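Local coordinates for mandelate racemase/muconate lactonizing enzyme family protein (PDB 3S5S) that belongs to the mandelate racemase/muconate lactonizing enzyme family of the enolase superfamily, pairing an N-terminal capping domain with a barrel domain, at residues Ile25-Val38 / Phe49-Gln63. Sequence-based numbering, arbitrary orientation.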
ATOM      1  N   ILE A  25     -18.949  25.202   5.110  1.00 63.18           N
ATOM      2  CA  ILE A  25     -18.894  24.447   3.835  1.00 62.51           C
ATOM      3  C   ILE A  25     -20.278  24.493   3.170  1.00 64.57           C
ATOM      4  O   ILE A  25     -21.194  25.134   3.705  1.00 66.09           O
ATOM      5  CB  ILE A  25     -18.347  22.964   3.984  1.00 60.48           C
ATOM      6  CG1 ILE A  25     -19.310  22.053   4.765  1.00 60.87           C
ATOM      7  CG2 ILE A  25     -16.950  22.945   4.588  1.00 58.78           C
ATOM      8  CD1 ILE A  25     -18.935  20.544   4.716  1.00 60.55           C
ATOM      9  N   ALA A  26     -20.431  23.836   2.014  1.00 64.70           N
ATOM     10  CA  ALA A  26     -21.737  23.734   1.339  1.00 66.34           C
ATOM     11  C   ALA A  26     -22.770  23.075   2.263  1.00 67.37           C
ATOM     12  O   ALA A  26     -22.697  21.867   2.535  1.00 66.50           O
ATOM     13  CB  ALA A  26     -21.600  22.959   0.047  1.00 65.78           C
ATOM     14  N   GLY A  27     -23.710  23.877   2.765  1.00 69.63           N
ATOM     15  CA  GLY A  27     -24.644  23.429   3.808  1.00 70.74           C
ATOM     16  C   GLY A  27     -23.951  22.709   4.974  1.00 68.96           C
ATOM     17  O   GLY A  27     -24.110  21.492   5.163  1.00 67.86           O
ATOM     18  N   GLY A  28     -23.177  23.467   5.749  1.00 68.05           N
ATOM     19  CA  GLY A  28     -22.606  22.961   6.981  1.00 66.52           C
ATOM     20  C   GLY A  28     -21.605  23.893   7.636  1.00 65.78           C
ATOM     21  O   GLY A  28     -20.591  24.259   7.022  1.00 64.36           O
ATOM     22  N   ALA A  29     -21.899  24.276   8.885  1.00 66.11           N
ATOM     23  CA  ALA A  29     -20.954  25.030   9.731  1.00 64.63           C
ATOM     24  C   ALA A  29     -20.622  24.284  11.023  1.00 63.00           C
ATOM     25  O   ALA A  29     -21.514  23.854  11.774  1.00 64.25           O
ATOM     26  CB  ALA A  29     -21.476  26.457  10.036  1.00 67.29           C
ATOM     27  N   GLN A  30     -19.321  24.122  11.246  1.00 59.63           N
ATOM     28  CA  GLN A  30     -18.746  23.561  12.460  1.00 57.04           C
ATOM     29  C   GLN A  30     -18.235  24.782  13.311  1.00 56.39           C
ATOM     30  O   GLN A  30     -17.368  25.502  12.832  1.00 55.73           O
ATOM     31  CB  GLN A  30     -17.622  22.610  11.981  1.00 55.13           C
ATOM     32  CG  GLN A  30     -16.884  21.745  13.003  1.00 53.45           C
ATOM     33  CD  GLN A  30     -17.495  20.357  13.261  1.00 52.59           C
ATOM     34  OE1 GLN A  30     -16.771  19.443  13.650  1.00 50.12           O
ATOM     35  NE2 GLN A  30     -18.817  20.211  13.100  1.00 53.59           N
ATOM     36  N   GLU A  31     -18.774  25.041  14.521  1.00 55.86           N
ATOM     37  CA  GLU A  31     -18.366  26.222  15.377  1.00 55.20           C
ATOM     38  C   GLU A  31     -17.386  25.872  16.520  1.00 52.33           C
ATOM     39  O   GLU A  31     -16.973  26.735  17.320  1.00 52.87           O
ATOM     40  CB  GLU A  31     -19.599  26.937  15.968  1.00 58.72           C
ATOM     41  CG  GLU A  31     -19.449  28.470  16.173  1.00 62.91           C
ATOM     42  CD  GLU A  31     -19.452  28.957  17.660  1.00 66.66           C
ATOM     43  OE1 GLU A  31     -20.480  29.530  18.099  1.00 65.82           O
ATOM     44  OE2 GLU A  31     -18.422  28.791  18.371  1.00 66.51           O
ATOM     45  N   ARG A  32     -17.055  24.589  16.585  1.00 47.67           N
ATOM     46  CA  ARG A  32     -16.217  23.993  17.591  1.00 44.65           C
ATOM     47  C   ARG A  32     -15.734  22.835  16.760  1.00 41.12           C
ATOM     48  O   ARG A  32     -16.493  22.302  15.964  1.00 40.66           O
ATOM     49  CB  ARG A  32     -17.095  23.398  18.683  1.00 46.29           C
ATOM     50  CG  ARG A  32     -16.594  23.443  20.125  1.00 47.58           C
ATOM     51  CD  ARG A  32     -17.136  22.244  20.932  1.00 46.45           C
ATOM     52  NE  ARG A  32     -18.512  21.895  20.581  1.00 50.39           N
ATOM     53  CZ  ARG A  32     -19.094  20.707  20.790  1.00 49.05           C
ATOM     54  NH1 ARG A  32     -18.424  19.691  21.339  1.00 44.07           N
ATOM     55  NH2 ARG A  32     -20.354  20.527  20.405  1.00 49.96           N
ATOM     56  N   ALA A  33     -14.479  22.447  16.901  1.00 37.63           N
ATOM     57  CA  ALA A  33     -14.097  21.161  16.417  1.00 33.88           C
ATOM     58  C   ALA A  33     -14.465  20.156  17.518  1.00 33.49           C
ATOM     59  O   ALA A  33     -13.809  20.103  18.582  1.00 33.31           O
ATOM     60  CB  ALA A  33     -12.627  21.144  16.100  1.00 32.85           C
ATOM     61  N   ALA A  34     -15.553  19.410  17.288  1.00 31.76           N
ATOM     62  CA  ALA A  34     -16.033  18.390  18.222  1.00 30.72           C
ATOM     63  C   ALA A  34     -15.383  17.014  17.888  1.00 28.56           C
ATOM     64  O   ALA A  34     -15.982  16.119  17.277  1.00 28.09           O
ATOM     65  CB  ALA A  34     -17.607  18.331  18.232  1.00 31.43           C
ATOM     66  N   ASN A  35     -14.133  16.875  18.311  1.00 26.85           N
ATOM     67  CA  ASN A  35     -13.330  15.725  17.987  1.00 24.64           C
ATOM     68  C   ASN A  35     -13.176  14.783  19.208  1.00 24.87           C
ATOM     69  O   ASN A  35     -13.835  14.972  20.242  1.00 25.16           O
ATOM     70  CB  ASN A  35     -11.986  16.191  17.424  1.00 22.31           C
ATOM     71  CG  ASN A  35     -12.139  16.931  16.092  1.00 26.06           C
ATOM     72  OD1 ASN A  35     -13.261  17.211  15.631  1.00 27.61           O
ATOM     73  ND2 ASN A  35     -10.999  17.247  15.454  1.00 24.03           N
ATOM     74  N   LEU A  36     -12.371  13.731  19.050  1.00 23.30           N
ATOM     75  CA  LEU A  36     -12.075  12.842  20.150  1.00 23.80           C
ATOM     76  C   LEU A  36     -10.592  12.607  20.157  1.00 23.41           C
ATOM     77  O   LEU A  36      -9.931  12.625  19.087  1.00 22.42           O
ATOM     78  CB  LEU A  36     -12.752  11.486  19.990  1.00 23.02           C
ATOM     79  CG  LEU A  36     -14.264  11.473  19.921  1.00 23.46           C
ATOM     80  CD1 LEU A  36     -14.744  10.072  19.509  1.00 20.61           C
ATOM     81  CD2 LEU A  36     -14.857  11.916  21.249  1.00 22.19           C
ATOM     82  N   LEU A  37     -10.088  12.364  21.358  1.00 22.94           N
ATOM     83  CA  LEU A  37      -8.713  11.932  21.518  1.00 22.57           C
ATOM     84  C   LEU A  37      -8.747  10.487  22.012  1.00 22.08           C
ATOM     85  O   LEU A  37      -9.414  10.164  23.047  1.00 22.44           O
ATOM     86  CB  LEU A  37      -7.966  12.837  22.518  1.00 22.81           C
ATOM     87  CG  LEU A  37      -6.562  12.357  22.901  1.00 22.65           C
ATOM     88  CD1 LEU A  37      -5.595  12.525  21.763  1.00 20.04           C
ATOM     89  CD2 LEU A  37      -6.086  13.051  24.161  1.00 22.65           C
ATOM     90  N   VAL A  38      -8.065   9.641  21.243  1.00 20.89           N
ATOM     91  CA  VAL A  38      -7.902   8.213  21.522  1.00 20.67           C
ATOM     92  C   VAL A  38      -6.461   7.988  21.907  1.00 20.93           C
ATOM     93  O   VAL A  38      -5.539   8.412  21.199  1.00 20.42           O
ATOM     94  CB  VAL A  38      -8.247   7.351  20.299  1.00 19.34           C
ATOM     95  CG1 VAL A  38      -7.916   5.923  20.560  1.00 16.64           C
ATOM     96  CG2 VAL A  38      -9.727   7.470  19.991  1.00 18.93           C
ATOM     97  N   PHE A  49      -1.218   8.051  20.281  1.00 21.78           N
ATOM     98  CA  PHE A  49      -2.287   9.046  20.246  1.00 20.65           C
ATOM     99  C   PHE A  49      -2.946   9.154  18.891  1.00 19.36           C
ATOM    100  O   PHE A  49      -2.274   9.194  17.886  1.00 18.45           O
ATOM    101  CB  PHE A  49      -1.706  10.390  20.652  1.00 20.91           C
ATOM    102  CG  PHE A  49      -1.155  10.391  22.032  1.00 20.28           C
ATOM    103  CD1 PHE A  49      -2.019  10.402  23.147  1.00 21.15           C
ATOM    104  CD2 PHE A  49       0.218  10.401  22.237  1.00 19.00           C
ATOM    105  CE1 PHE A  49      -1.521  10.383  24.463  1.00 21.22           C
ATOM    106  CE2 PHE A  49       0.736  10.373  23.539  1.00 20.30           C
ATOM    107  CZ  PHE A  49      -0.136  10.370  24.659  1.00 21.96           C
ATOM    108  N   GLY A  50      -4.275   9.180  18.868  1.00 18.88           N
ATOM    109  CA  GLY A  50      -4.975   9.421  17.643  1.00 17.39           C
ATOM    110  C   GLY A  50      -6.129  10.372  17.839  1.00 18.84           C
ATOM    111  O   GLY A  50      -6.538  10.629  18.966  1.00 20.26           O
ATOM    112  N   GLU A  51      -6.656  10.877  16.723  1.00 18.86           N
ATOM    113  CA  GLU A  51      -7.697  11.893  16.690  1.00 19.71           C
ATOM    114  C   GLU A  51      -8.856  11.456  15.771  1.00 19.85           C
ATOM    115  O   GLU A  51      -8.657  11.105  14.617  1.00 20.05           O
ATOM    116  CB  GLU A  51      -7.098  13.227  16.198  1.00 20.31           C
ATOM    117  CG  GLU A  51      -8.151  14.274  15.812  1.00 22.19           C
ATOM    118  CD  GLU A  51      -7.582  15.654  15.579  1.00 26.29           C
ATOM    119  OE1 GLU A  51      -6.332  15.792  15.520  1.00 26.07           O
ATOM    120  OE2 GLU A  51      -8.404  16.601  15.438  1.00 27.17           O
ATOM    121  N   ALA A  52     -10.069  11.459  16.302  1.00 20.13           N
ATOM    122  CA  ALA A  52     -11.270  11.334  15.479  1.00 19.35           C
ATOM    123  C   ALA A  52     -11.824  12.735  15.238  1.00 19.77           C
ATOM    124  O   ALA A  52     -12.074  13.499  16.172  1.00 20.74           O
ATOM    125  CB  ALA A  52     -12.305  10.427  16.157  1.00 18.57           C
ATOM    126  N   ALA A  53     -12.011  13.071  13.977  1.00 20.52           N
ATOM    127  CA  ALA A  53     -12.512  14.391  13.609  1.00 22.49           C
ATOM    128  C   ALA A  53     -13.709  14.186  12.675  1.00 24.15           C
ATOM    129  O   ALA A  53     -13.658  14.561  11.495  1.00 25.56           O
ATOM    130  CB  ALA A  53     -11.428  15.192  12.915  1.00 20.42           C
ATOM    131  N   PRO A  54     -14.774  13.568  13.177  1.00 24.95           N
ATOM    132  CA  PRO A  54     -15.896  13.348  12.288  1.00 25.61           C
ATOM    133  C   PRO A  54     -16.504  14.682  11.921  1.00 27.38           C
ATOM    134  O   PRO A  54     -16.469  15.631  12.709  1.00 28.74           O
ATOM    135  CB  PRO A  54     -16.882  12.555  13.158  1.00 26.78           C
ATOM    136  CG  PRO A  54     -16.579  12.988  14.604  1.00 27.29           C
ATOM    137  CD  PRO A  54     -15.045  13.111  14.561  1.00 25.66           C
ATOM    138  N   LEU A  55     -17.052  14.765  10.723  1.00 27.71           N
ATOM    139  CA  LEU A  55     -17.580  16.013  10.239  1.00 28.92           C
ATOM    140  C   LEU A  55     -18.944  15.684   9.678  1.00 30.94           C
ATOM    141  O   LEU A  55     -19.062  15.122   8.581  1.00 30.08           O
ATOM    142  CB  LEU A  55     -16.647  16.644   9.202  1.00 28.09           C
ATOM    143  CG  LEU A  55     -17.038  18.051   8.685  1.00 28.84           C
ATOM    144  CD1 LEU A  55     -17.059  19.105   9.786  1.00 29.45           C
ATOM    145  CD2 LEU A  55     -16.113  18.491   7.584  1.00 25.12           C
ATOM    146  N   PRO A  56     -19.983  15.972  10.472  1.00 32.93           N
ATOM    147  CA  PRO A  56     -21.337  15.582  10.147  1.00 35.52           C
ATOM    148  C   PRO A  56     -21.690  16.150   8.776  1.00 37.01           C
ATOM    149  O   PRO A  56     -22.278  15.459   7.939  1.00 37.86           O
ATOM    150  CB  PRO A  56     -22.172  16.252  11.255  1.00 36.94           C
ATOM    151  CG  PRO A  56     -21.263  16.441  12.377  1.00 34.75           C
ATOM    152  CD  PRO A  56     -19.882  16.585  11.811  1.00 33.85           C
ATOM    153  N   ALA A  57     -21.305  17.395   8.552  1.00 38.14           N
ATOM    154  CA  ALA A  57     -21.694  18.090   7.338  1.00 40.32           C
ATOM    155  C   ALA A  57     -21.006  17.483   6.119  1.00 39.24           C
ATOM    156  O   ALA A  57     -21.505  17.651   5.018  1.00 40.34           O
ATOM    157  CB  ALA A  57     -21.391  19.580   7.448  1.00 41.11           C
ATOM    158  N   PHE A  58     -19.901  16.752   6.325  1.00 37.16           N
ATOM    159  CA  PHE A  58     -19.210  16.073   5.221  1.00 36.21           C
ATOM    160  C   PHE A  58     -19.774  14.698   4.837  1.00 36.57           C
ATOM    161  O   PHE A  58     -19.960  14.442   3.652  1.00 37.63           O
ATOM    162  CB  PHE A  58     -17.709  15.959   5.489  1.00 34.36           C
ATOM    163  CG  PHE A  58     -16.928  15.367   4.345  1.00 33.76           C
ATOM    164  CD1 PHE A  58     -16.358  16.189   3.370  1.00 35.52           C
ATOM    165  CD2 PHE A  58     -16.753  13.991   4.241  1.00 34.62           C
ATOM    166  CE1 PHE A  58     -15.643  15.638   2.307  1.00 33.17           C
ATOM    167  CE2 PHE A  58     -16.041  13.429   3.186  1.00 33.92           C
ATOM    168  CZ  PHE A  58     -15.490  14.249   2.219  1.00 33.15           C
ATOM    169  N   ASN A  59     -20.008  13.811   5.807  1.00 36.52           N
ATOM    170  CA  ASN A  59     -20.470  12.423   5.545  1.00 36.07           C
ATOM    171  C   ASN A  59     -21.336  11.819   6.657  1.00 36.04           C
ATOM    172  O   ASN A  59     -21.623  10.596   6.678  1.00 34.91           O
ATOM    173  CB  ASN A  59     -19.297  11.473   5.223  1.00 35.65           C
ATOM    174  CG  ASN A  59     -18.217  11.388   6.359  1.00 36.90           C
ATOM    175  OD1 ASN A  59     -17.243  10.620   6.232  1.00 35.67           O
ATOM    176  ND2 ASN A  59     -18.378  12.174   7.434  1.00 37.50           N
ATOM    177  N   GLY A  60     -21.756  12.681   7.582  1.00 36.01           N
ATOM    178  CA  GLY A  60     -22.728  12.270   8.595  1.00 36.73           C
ATOM    179  C   GLY A  60     -22.224  11.702   9.925  1.00 35.52           C
ATOM    180  O   GLY A  60     -23.030  11.514  10.817  1.00 37.17           O
ATOM    181  N   GLU A  61     -20.930  11.414  10.065  1.00 33.06           N
ATOM    182  CA  GLU A  61     -20.361  10.961  11.340  1.00 32.27           C
ATOM    183  C   GLU A  61     -20.372  12.059  12.413  1.00 31.47           C
ATOM    184  O   GLU A  61     -20.154  13.214  12.121  1.00 31.77           O
ATOM    185  CB  GLU A  61     -18.937  10.459  11.144  1.00 30.63           C
ATOM    186  CG  GLU A  61     -18.810   9.222  10.235  1.00 34.70           C
ATOM    187  CD  GLU A  61     -17.338   8.712  10.066  1.00 36.90           C
ATOM    188  OE1 GLU A  61     -16.904   8.555   8.898  1.00 37.35           O
ATOM    189  OE2 GLU A  61     -16.646   8.428  11.089  1.00 38.05           O
ATOM    190  N   THR A  62     -20.633  11.699  13.663  1.00 31.06           N
ATOM    191  CA  THR A  62     -20.704  12.700  14.732  1.00 30.43           C
ATOM    192  C   THR A  62     -19.696  12.399  15.828  1.00 29.00           C
ATOM    193  O   THR A  62     -19.071  11.337  15.808  1.00 28.55           O
ATOM    194  CB  THR A  62     -22.073  12.720  15.333  1.00 32.45           C
ATOM    195  OG1 THR A  62     -22.230  11.517  16.099  1.00 35.24           O
ATOM    196  CG2 THR A  62     -23.174  12.816  14.196  1.00 30.66           C
ATOM    197  N   GLN A  63     -19.480  13.347  16.739  1.00 28.76           N
ATOM    198  CA  GLN A  63     -18.604  13.122  17.897  1.00 27.72           C
ATOM    199  C   GLN A  63     -19.008  11.879  18.718  1.00 28.85           C
ATOM    200  O   GLN A  63     -18.199  10.977  18.941  1.00 27.34           O
ATOM    201  CB  GLN A  63     -18.574  14.369  18.789  1.00 28.37           C
ATOM    202  CG  GLN A  63     -17.498  14.373  19.901  1.00 27.25           C
ATOM    203  CD  GLN A  63     -17.487  15.654  20.738  1.00 25.13           C
ATOM    204  OE1 GLN A  63     -18.522  16.157  21.120  1.00 27.65           O
ATOM    205  NE2 GLN A  63     -16.306  16.155  21.042  1.00 24.97           N
TER
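L36 and V38 pair with A52 and G50 through four backbone hydrogen bonds, which make strands 33-38 and 49-52 an antiparallel hairpin at the border of the N-terminal domain's sheet. G50 N lies 2.8 Å from V38 O. At the other end of the ladder A52 N lies 3.0 Å from L36 O. L37 and E51 form the non-hydrogen-bonded pair between them.

Side-chain polar bonds continue the grip where the ladder stops. With CG anti to its carbonyl carbon (chi1 -65°), N35 sends ND2 to E51 OE2 at 2.7 Å; the acceptor uses its anti lone pair, and the amide and carboxylate planes stand 52° apart. An amide suits this buried place because ND2 also donates to V300 O, while E51 OE1 takes S302 OG and A305 N, tying the hairpin to the loop before helix 303-316 and to the helix's first turn. Q63, fully extended with chi1 -169°, is long enough to reach back from the first turn of its helix: Q63 NE2 gives N35 O a nearly straight bond of 2.9 Å in the amide plane, and a second to D16 OD1. D16 also forms a salt bridge with R32; A34 CB lies over one face of that guanidinium, toward the rim.

Van der Waals contacts make up the rest. L36 CB meets A52 CB at 4.0 Å, and L36 CD2 lies 3.9 Å from Q63 CG. Farther along, the methyl L55 CD1 rests against the Q30 amide group, 3.7 Å from Q30 CD. G28, with no side chain, lets the A57 methyl come up to its CA; I25 CD1 touches the same methyl.

The chemistry thus implies a firmly bonded hairpin, its buried carboxylate satisfied from both domains, giving way at 25-29 to a less ordered part of the chain that meets A57 through a few carbon contacts.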